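Local coordinates for putative cell invasion protein with MAC/Perforin domain (Bacteroides thetaiotaomicron VPI-5482, PDB 3KK7) that is of unproven function but carries a membrane-attack complex/perforin (MACPF) domain and may act on membranes, possibly in cell invasion, at residues 58-63 with 211-216; 120-125 with 338-343. One frame throughout, in Å; residues are numbered along the deposited sequence.

Contact 1. Residues 58-63 with 211-216; sequences CSYAVE and FVLTGY
Tyr60 and Phe211 form an antiparallel hydrogen-bonded pair where the short strand 58-60 meets the start of strand 211-218, inside the large antiparallel sheet of the MACPF domain. Strands 58-60 and 211-213 run at 127° to each other, well away from strictly antiparallel, and the pairing is uneven. It is firm at the Cys58 end: Leu213 N gives Cys58 O an almost straight bond of 2.8 Å, with an angle of 174° at the hydrogen. Tyr60 N reaches Phe211 O at 2.7 Å, but comes in tilted from the carbonyl plane, and the return bond from Phe211 N to Tyr60 O is weak at 3.4 Å. One residue earlier, Ser59 faces Val212 in a non-hydrogen-bonded pair, and Ser59 CA comes to 3.0 Å from Phe211 O, a CH···O contact squeezed in beside the stronger bond. The tyrosine ring swings past the leucine because CG lies anti to the backbone N (chi1 -178°). Its CD2 atom then meets Leu213 CD2 at 3.9 Å, while the phenol oxygen continues away to Gly70 N and Asn74 ND2. Leu343 and Met335, from neighbouring strands, help cover this apolar patch, and Ser59 OG is bonded to Tyr208 O and Tyr77 N.

Beyond Tyr60 the pairing gives way to a loop, and the grip loosens. Backbone bonding to strand 211-218 stops, Glu63 is partly exposed, and the backbone nitrogens of Val62 and Glu63 are taken by the carboxylate of Glu210. Across the contact this looser side keeps one touch: Val62 CG2 sits at the edge of the Phe211 ring, near its plane, 3.8 Å from CD2.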
ATOM      1  N   CYS A  58      -6.653   7.665  -7.378  1.00 27.39           N
ATOM      2  CA  CYS A  58      -5.958   8.263  -6.244  1.00 28.46           C
ATOM      3  C   CYS A  58      -5.659   7.248  -5.179  1.00 27.39           C
ATOM      4  O   CYS A  58      -6.337   6.232  -5.058  1.00 27.18           O
ATOM      5  CB  CYS A  58      -6.755   9.391  -5.585  1.00 28.89           C
ATOM      6  SG  CYS A  58      -6.837  10.817  -6.643  1.00 33.47           S
ATOM      7  N   SER A  59      -4.643   7.558  -4.394  1.00 26.77           N
ATOM      8  CA  SER A  59      -4.327   6.747  -3.247  1.00 26.27           C
ATOM      9  C   SER A  59      -5.435   6.919  -2.200  1.00 26.16           C
ATOM     10  O   SER A  59      -6.160   7.933  -2.168  1.00 25.97           O
ATOM     11  CB  SER A  59      -2.987   7.169  -2.679  1.00 25.82           C
ATOM     12  OG  SER A  59      -3.077   8.522  -2.262  1.00 25.99           O
ATOM     13  N   TYR A  60      -5.543   5.912  -1.350  1.00 25.81           N
ATOM     14  CA  TYR A  60      -6.536   5.852  -0.325  1.00 26.00           C
ATOM     15  C   TYR A  60      -5.859   5.471   0.999  1.00 26.38           C
ATOM     16  O   TYR A  60      -5.058   4.522   1.041  1.00 26.26           O
ATOM     17  CB  TYR A  60      -7.612   4.840  -0.718  1.00 25.66           C
ATOM     18  CG  TYR A  60      -8.705   4.758   0.301  1.00 25.89           C
ATOM     19  CD1 TYR A  60      -8.618   3.888   1.389  1.00 25.94           C
ATOM     20  CD2 TYR A  60      -9.813   5.579   0.209  1.00 26.09           C
ATOM     21  CE1 TYR A  60      -9.626   3.836   2.357  1.00 25.67           C
ATOM     22  CE2 TYR A  60     -10.822   5.525   1.157  1.00 27.20           C
ATOM     23  CZ  TYR A  60     -10.722   4.662   2.229  1.00 26.58           C
ATOM     24  OH  TYR A  60     -11.732   4.654   3.145  1.00 27.57           O
ATOM     25  N   ALA A  61      -6.196   6.195   2.072  1.00 26.57           N
ATOM     26  CA  ALA A  61      -5.537   6.023   3.386  1.00 26.89           C
ATOM     27  C   ALA A  61      -6.356   5.213   4.376  1.00 27.34           C
ATOM     28  O   ALA A  61      -7.458   5.608   4.762  1.00 26.31           O
ATOM     29  CB  ALA A  61      -5.234   7.384   3.991  1.00 27.15           C
ATOM     30  N   VAL A  62      -5.813   4.084   4.797  1.00 28.51           N
ATOM     31  CA  VAL A  62      -6.511   3.222   5.749  1.00 30.08           C
ATOM     32  C   VAL A  62      -6.032   3.577   7.161  1.00 31.19           C
ATOM     33  O   VAL A  62      -6.779   4.158   7.935  1.00 30.61           O
ATOM     34  CB  VAL A  62      -6.289   1.698   5.452  1.00 30.36           C
ATOM     35  CG1 VAL A  62      -6.919   0.818   6.550  1.00 30.50           C
ATOM     36  CG2 VAL A  62      -6.842   1.306   4.071  1.00 29.60           C
ATOM     37  N   GLU A  63      -4.765   3.266   7.455  1.00 32.32           N
ATOM     38  CA  GLU A  63      -4.191   3.447   8.795  1.00 33.07           C
ATOM     39  C   GLU A  63      -4.301   4.851   9.325  1.00 32.87           C
ATOM     40  O   GLU A  63      -4.574   5.049  10.499  1.00 34.09           O
ATOM     41  CB  GLU A  63      -2.700   3.074   8.799  1.00 34.09           C
ATOM     42  CG  GLU A  63      -2.068   2.983  10.201  1.00 35.81           C
ATOM     43  CD  GLU A  63      -0.651   2.397  10.174  1.00 39.30           C
ATOM     44  OE1 GLU A  63       0.051   2.470   9.151  1.00 41.29           O
ATOM     45  OE2 GLU A  63      -0.232   1.833  11.192  1.00 44.97           O
ATOM     46  N   PHE A 211      -3.480   2.104  -0.754  1.00 23.78           N
ATOM     47  CA  PHE A 211      -4.255   1.555  -1.857  1.00 23.96           C
ATOM     48  C   PHE A 211      -4.626   2.578  -2.910  1.00 23.88           C
ATOM     49  O   PHE A 211      -4.571   3.794  -2.673  1.00 23.17           O
ATOM     50  CB  PHE A 211      -5.515   0.912  -1.315  1.00 24.61           C
ATOM     51  CG  PHE A 211      -5.244  -0.265  -0.426  1.00 24.56           C
ATOM     52  CD1 PHE A 211      -4.948  -1.495  -0.973  1.00 24.20           C
ATOM     53  CD2 PHE A 211      -5.300  -0.140   0.955  1.00 24.20           C
ATOM     54  CE1 PHE A 211      -4.681  -2.580  -0.161  1.00 25.18           C
ATOM     55  CE2 PHE A 211      -5.043  -1.225   1.772  1.00 24.16           C
ATOM     56  CZ  PHE A 211      -4.731  -2.440   1.214  1.00 24.56           C
ATOM     57  N   VAL A 212      -4.986   2.069  -4.092  1.00 23.45           N
ATOM     58  CA  VAL A 212      -5.443   2.933  -5.192  1.00 22.57           C
ATOM     59  C   VAL A 212      -6.926   2.708  -5.454  1.00 22.49           C
ATOM     60  O   VAL A 212      -7.389   1.570  -5.562  1.00 22.06           O
ATOM     61  CB  VAL A 212      -4.632   2.710  -6.463  1.00 22.12           C
ATOM     62  CG1 VAL A 212      -5.017   3.719  -7.502  1.00 21.88           C
ATOM     63  CG2 VAL A 212      -3.174   2.815  -6.159  1.00 20.88           C
ATOM     64  N   LEU A 213      -7.672   3.804  -5.542  1.00 22.22           N
ATOM     65  CA  LEU A 213      -9.117   3.738  -5.817  1.00 22.22           C
ATOM     66  C   LEU A 213      -9.410   3.321  -7.283  1.00 21.84           C
ATOM     67  O   LEU A 213      -9.112   4.064  -8.193  1.00 21.37           O
ATOM     68  CB  LEU A 213      -9.777   5.108  -5.517  1.00 21.87           C
ATOM     69  CG  LEU A 213      -9.887   5.453  -4.023  1.00 21.59           C
ATOM     70  CD1 LEU A 213      -9.931   6.973  -3.774  1.00 21.99           C
ATOM     71  CD2 LEU A 213     -11.096   4.760  -3.345  1.00 19.10           C
ATOM     72  N   THR A 214     -10.014   2.149  -7.470  1.00 21.88           N
ATOM     73  CA  THR A 214     -10.451   1.643  -8.765  1.00 21.94           C
ATOM     74  C   THR A 214     -11.971   1.493  -8.889  1.00 22.58           C
ATOM     75  O   THR A 214     -12.494   1.422 -10.025  1.00 22.23           O
ATOM     76  CB  THR A 214      -9.860   0.243  -9.057  1.00 21.70           C
ATOM     77  OG1 THR A 214     -10.334  -0.691  -8.077  1.00 25.55           O
ATOM     78  CG2 THR A 214      -8.337   0.252  -9.060  1.00 19.57           C
ATOM     79  N   GLY A 215     -12.679   1.411  -7.751  1.00 22.63           N
ATOM     80  CA  GLY A 215     -14.147   1.215  -7.755  1.00 22.76           C
ATOM     81  C   GLY A 215     -14.877   1.803  -6.548  1.00 23.05           C
ATOM     82  O   GLY A 215     -14.756   1.323  -5.432  1.00 23.09           O
ATOM     83  N   TYR A 216     -15.659   2.851  -6.757  1.00 23.52           N
ATOM     84  CA  TYR A 216     -16.385   3.454  -5.651  1.00 23.38           C
ATOM     85  C   TYR A 216     -17.763   3.904  -6.041  1.00 23.43           C
ATOM     86  O   TYR A 216     -18.122   3.844  -7.213  1.00 22.99           O
ATOM     87  CB  TYR A 216     -15.601   4.623  -5.064  1.00 23.41           C
ATOM     88  CG  TYR A 216     -15.308   5.822  -5.963  1.00 23.71           C
ATOM     89  CD1 TYR A 216     -16.174   6.910  -6.027  1.00 22.09           C
ATOM     90  CD2 TYR A 216     -14.102   5.895  -6.680  1.00 23.85           C
ATOM     91  CE1 TYR A 216     -15.863   8.032  -6.795  1.00 22.05           C
ATOM     92  CE2 TYR A 216     -13.786   6.994  -7.465  1.00 23.55           C
ATOM     93  CZ  TYR A 216     -14.660   8.071  -7.524  1.00 23.51           C
ATOM     94  OH  TYR A 216     -14.305   9.164  -8.320  1.00 18.76           O
TER

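Contact 2. Residues 120-125 with 338-343; sequences FTKTVK and LQDGGL
Thr123 and Leu343 lie side by side with their side chains pointing the same way, Thr123 OG1 resting 3.5 Å from Leu343 CD1. Thr123 OG1 sits between its own backbone N and carbonyl carbon (chi1 75°) and from there donates to Phe120 O at 2.7 Å, in the carbonyl plane; Thr123 N uses the same oxygen, so the 3-10 turn at 121-123 is tied twice. The Phe120 side chain crosses that of Leu343 at about a right angle, CE1 meeting CD1 at 3.7 Å, and the ring also stacks on Phe135. The Thr123 side chain also slants across that of Leu338, its methyl CG2 3.9 Å from Leu338 CB.

Backbone bonds clamp these groups in place. A type II turn from Gln339 to Gly342 offers Gly341 N, which donates to a lone pair of Lys122 O; positive phi at Gly341 is what this turn needs. Leu343 N then bonds Thr123 O at 2.9 Å, and Lys125 N returns to Leu343 O, so that Val124 and Leu343 form a single backbone bridge.

On the exposed side, the extended Lys122 chain runs obliquely past Asp340, NZ staying 4.3 Å from OD1. Cohesion therefore rests on backbone bonds and apolar packing, while the exposed charges probably add no more than a mild attraction.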
ATOM      1  N   PHE A 120     -14.636  -4.017   5.337  1.00 24.24           N
ATOM      2  CA  PHE A 120     -13.420  -3.475   4.692  1.00 25.16           C
ATOM      3  C   PHE A 120     -12.728  -4.516   3.810  1.00 25.42           C
ATOM      4  O   PHE A 120     -12.358  -4.212   2.677  1.00 25.52           O
ATOM      5  CB  PHE A 120     -12.424  -2.935   5.721  1.00 25.39           C
ATOM      6  CG  PHE A 120     -11.149  -2.462   5.114  1.00 25.72           C
ATOM      7  CD1 PHE A 120     -11.158  -1.471   4.170  1.00 25.59           C
ATOM      8  CD2 PHE A 120      -9.942  -3.039   5.450  1.00 27.84           C
ATOM      9  CE1 PHE A 120      -9.977  -1.044   3.577  1.00 26.15           C
ATOM     10  CE2 PHE A 120      -8.766  -2.619   4.849  1.00 27.00           C
ATOM     11  CZ  PHE A 120      -8.792  -1.617   3.918  1.00 25.88           C
ATOM     12  N   THR A 121     -12.600  -5.741   4.328  1.00 25.40           N
ATOM     13  CA  THR A 121     -11.929  -6.830   3.637  1.00 25.22           C
ATOM     14  C   THR A 121     -12.371  -6.997   2.199  1.00 25.69           C
ATOM     15  O   THR A 121     -11.546  -7.154   1.289  1.00 26.04           O
ATOM     16  CB  THR A 121     -12.179  -8.141   4.374  1.00 25.44           C
ATOM     17  OG1 THR A 121     -11.596  -8.038   5.680  1.00 26.07           O
ATOM     18  CG2 THR A 121     -11.611  -9.360   3.605  1.00 22.67           C
ATOM     19  N   LYS A 122     -13.677  -6.959   1.986  1.00 26.08           N
ATOM     20  CA  LYS A 122     -14.210  -7.219   0.654  1.00 25.98           C
ATOM     21  C   LYS A 122     -14.033  -6.063  -0.313  1.00 25.52           C
ATOM     22  O   LYS A 122     -14.236  -6.266  -1.506  1.00 25.51           O
ATOM     23  CB  LYS A 122     -15.669  -7.635   0.724  1.00 25.82           C
ATOM     24  CG  LYS A 122     -16.639  -6.537   1.054  1.00 27.49           C
ATOM     25  CD  LYS A 122     -18.015  -7.175   1.332  1.00 29.29           C
ATOM     26  CE  LYS A 122     -19.086  -6.144   1.604  1.00 30.04           C
ATOM     27  NZ  LYS A 122     -20.442  -6.783   1.608  1.00 31.82           N
ATOM     28  N   THR A 123     -13.674  -4.870   0.193  1.00 24.89           N
ATOM     29  CA  THR A 123     -13.325  -3.729  -0.671  1.00 24.23           C
ATOM     30  C   THR A 123     -11.946  -3.868  -1.334  1.00 24.15           C
ATOM     31  O   THR A 123     -11.678  -3.232  -2.328  1.00 23.73           O
ATOM     32  CB  THR A 123     -13.336  -2.369   0.062  1.00 23.78           C
ATOM     33  OG1 THR A 123     -12.169  -2.247   0.891  1.00 24.21           O
ATOM     34  CG2 THR A 123     -14.582  -2.198   0.859  1.00 22.16           C
ATOM     35  N   VAL A 124     -11.067  -4.671  -0.766  1.00 25.03           N
ATOM     36  CA  VAL A 124      -9.736  -4.849  -1.320  1.00 25.34           C
ATOM     37  C   VAL A 124      -9.769  -5.970  -2.334  1.00 25.89           C
ATOM     38  O   VAL A 124     -10.483  -6.970  -2.170  1.00 26.67           O
ATOM     39  CB  VAL A 124      -8.703  -5.121  -0.213  1.00 25.96           C
ATOM     40  CG1 VAL A 124      -7.285  -5.287  -0.802  1.00 24.72           C
ATOM     41  CG2 VAL A 124      -8.746  -3.983   0.844  1.00 24.36           C
ATOM     42  N   LYS A 125      -9.030  -5.762  -3.417  1.00 25.96           N
ATOM     43  CA  LYS A 125      -8.909  -6.719  -4.500  1.00 26.14           C
ATOM     44  C   LYS A 125      -8.803  -8.168  -4.015  1.00 26.40           C
ATOM     45  O   LYS A 125      -7.899  -8.542  -3.301  1.00 26.29           O
ATOM     46  CB  LYS A 125      -7.666  -6.386  -5.314  1.00 26.08           C
ATOM     47  CG  LYS A 125      -7.325  -7.333  -6.389  1.00 24.17           C
ATOM     48  CD  LYS A 125      -5.860  -7.178  -6.735  1.00 24.89           C
ATOM     49  CE  LYS A 125      -5.507  -7.866  -8.060  1.00 23.00           C
ATOM     50  NZ  LYS A 125      -4.031  -7.970  -8.149  1.00 24.00           N
ATOM     51  N   LEU A 338     -17.196   2.217  -1.029  1.00 25.72           N
ATOM     52  CA  LEU A 338     -16.350   1.484  -1.960  1.00 25.42           C
ATOM     53  C   LEU A 338     -17.093   0.267  -2.531  1.00 25.30           C
ATOM     54  O   LEU A 338     -17.911  -0.341  -1.863  1.00 24.46           O
ATOM     55  CB  LEU A 338     -15.074   1.021  -1.258  1.00 25.29           C
ATOM     56  CG  LEU A 338     -14.145   2.118  -0.728  1.00 26.44           C
ATOM     57  CD1 LEU A 338     -13.081   1.535   0.192  1.00 26.67           C
ATOM     58  CD2 LEU A 338     -13.476   2.896  -1.869  1.00 26.93           C
ATOM     59  N   GLN A 339     -16.802  -0.049  -3.790  1.00 24.95           N
ATOM     60  CA  GLN A 339     -17.274  -1.256  -4.429  1.00 24.54           C
ATOM     61  C   GLN A 339     -16.441  -2.405  -3.938  1.00 24.24           C
ATOM     62  O   GLN A 339     -15.289  -2.221  -3.557  1.00 23.92           O
ATOM     63  CB  GLN A 339     -17.078  -1.170  -5.943  1.00 24.38           C
ATOM     64  CG  GLN A 339     -17.943  -0.163  -6.618  1.00 22.93           C
ATOM     65  CD  GLN A 339     -17.737  -0.150  -8.124  1.00 22.05           C
ATOM     66  OE1 GLN A 339     -17.546  -1.210  -8.755  1.00 18.46           O
ATOM     67  NE2 GLN A 339     -17.822   1.051  -8.723  1.00 18.67           N
ATOM     68  N   ASP A 340     -17.008  -3.600  -3.970  1.00 24.13           N
ATOM     69  CA  ASP A 340     -16.225  -4.774  -3.640  1.00 24.04           C
ATOM     70  C   ASP A 340     -15.039  -4.795  -4.600  1.00 23.88           C
ATOM     71  O   ASP A 340     -15.187  -4.586  -5.804  1.00 23.76           O
ATOM     72  CB  ASP A 340     -17.037  -6.062  -3.774  1.00 23.86           C
ATOM     73  CG  ASP A 340     -18.156  -6.183  -2.736  1.00 24.48           C
ATOM     74  OD1 ASP A 340     -18.305  -5.324  -1.847  1.00 24.78           O
ATOM     75  OD2 ASP A 340     -18.912  -7.164  -2.832  1.00 26.03           O
ATOM     76  N   GLY A 341     -13.852  -5.018  -4.062  1.00 23.50           N
ATOM     77  CA  GLY A 341     -12.656  -4.990  -4.881  1.00 23.50           C
ATOM     78  C   GLY A 341     -12.340  -3.635  -5.504  1.00 23.16           C
ATOM     79  O   GLY A 341     -11.646  -3.587  -6.510  1.00 23.31           O
ATOM     80  N   GLY A 342     -12.841  -2.547  -4.902  1.00 22.94           N
ATOM     81  CA  GLY A 342     -12.590  -1.180  -5.379  1.00 22.79           C
ATOM     82  C   GLY A 342     -11.261  -0.570  -4.949  1.00 23.08           C
ATOM     83  O   GLY A 342     -10.980   0.577  -5.273  1.00 22.90           O
ATOM     84  N   LEU A 343     -10.469  -1.320  -4.172  1.00 23.39           N
ATOM     85  CA  LEU A 343      -9.137  -0.890  -3.720  1.00 23.44           C
ATOM     86  C   LEU A 343      -8.085  -1.888  -4.196  1.00 22.76           C
ATOM     87  O   LEU A 343      -8.172  -3.065  -3.908  1.00 23.27           O
ATOM     88  CB  LEU A 343      -9.052  -0.762  -2.189  1.00 23.34           C
ATOM     89  CG  LEU A 343      -9.864   0.310  -1.469  1.00 23.41           C
ATOM     90  CD1 LEU A 343      -9.702   0.141   0.046  1.00 21.11           C
ATOM     91  CD2 LEU A 343      -9.445   1.694  -1.917  1.00 23.14           C
TER

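How the contacts relate
The segments alternate along the chain, 58-63, 120-125, 211-216 and then 338-343, so the two contacts interleave within the MACPF domain, their centres about 9 Å apart. Strand 211-218 is the common element: it pairs with strand 58-60 in contact 1 and also with strands 334-338 and 343-345, which flank the turn used in contact 2. Probable hydrogen bonds from Thr214 N to Gly342 O and from Gln339 N to Gly215 O join them directly, and Val62, in the loop after strand 58-60, packs on Phe120. Four sequence-distant pieces thus meet in one buried region, tying the loop before helix 133-146 to the central sheet.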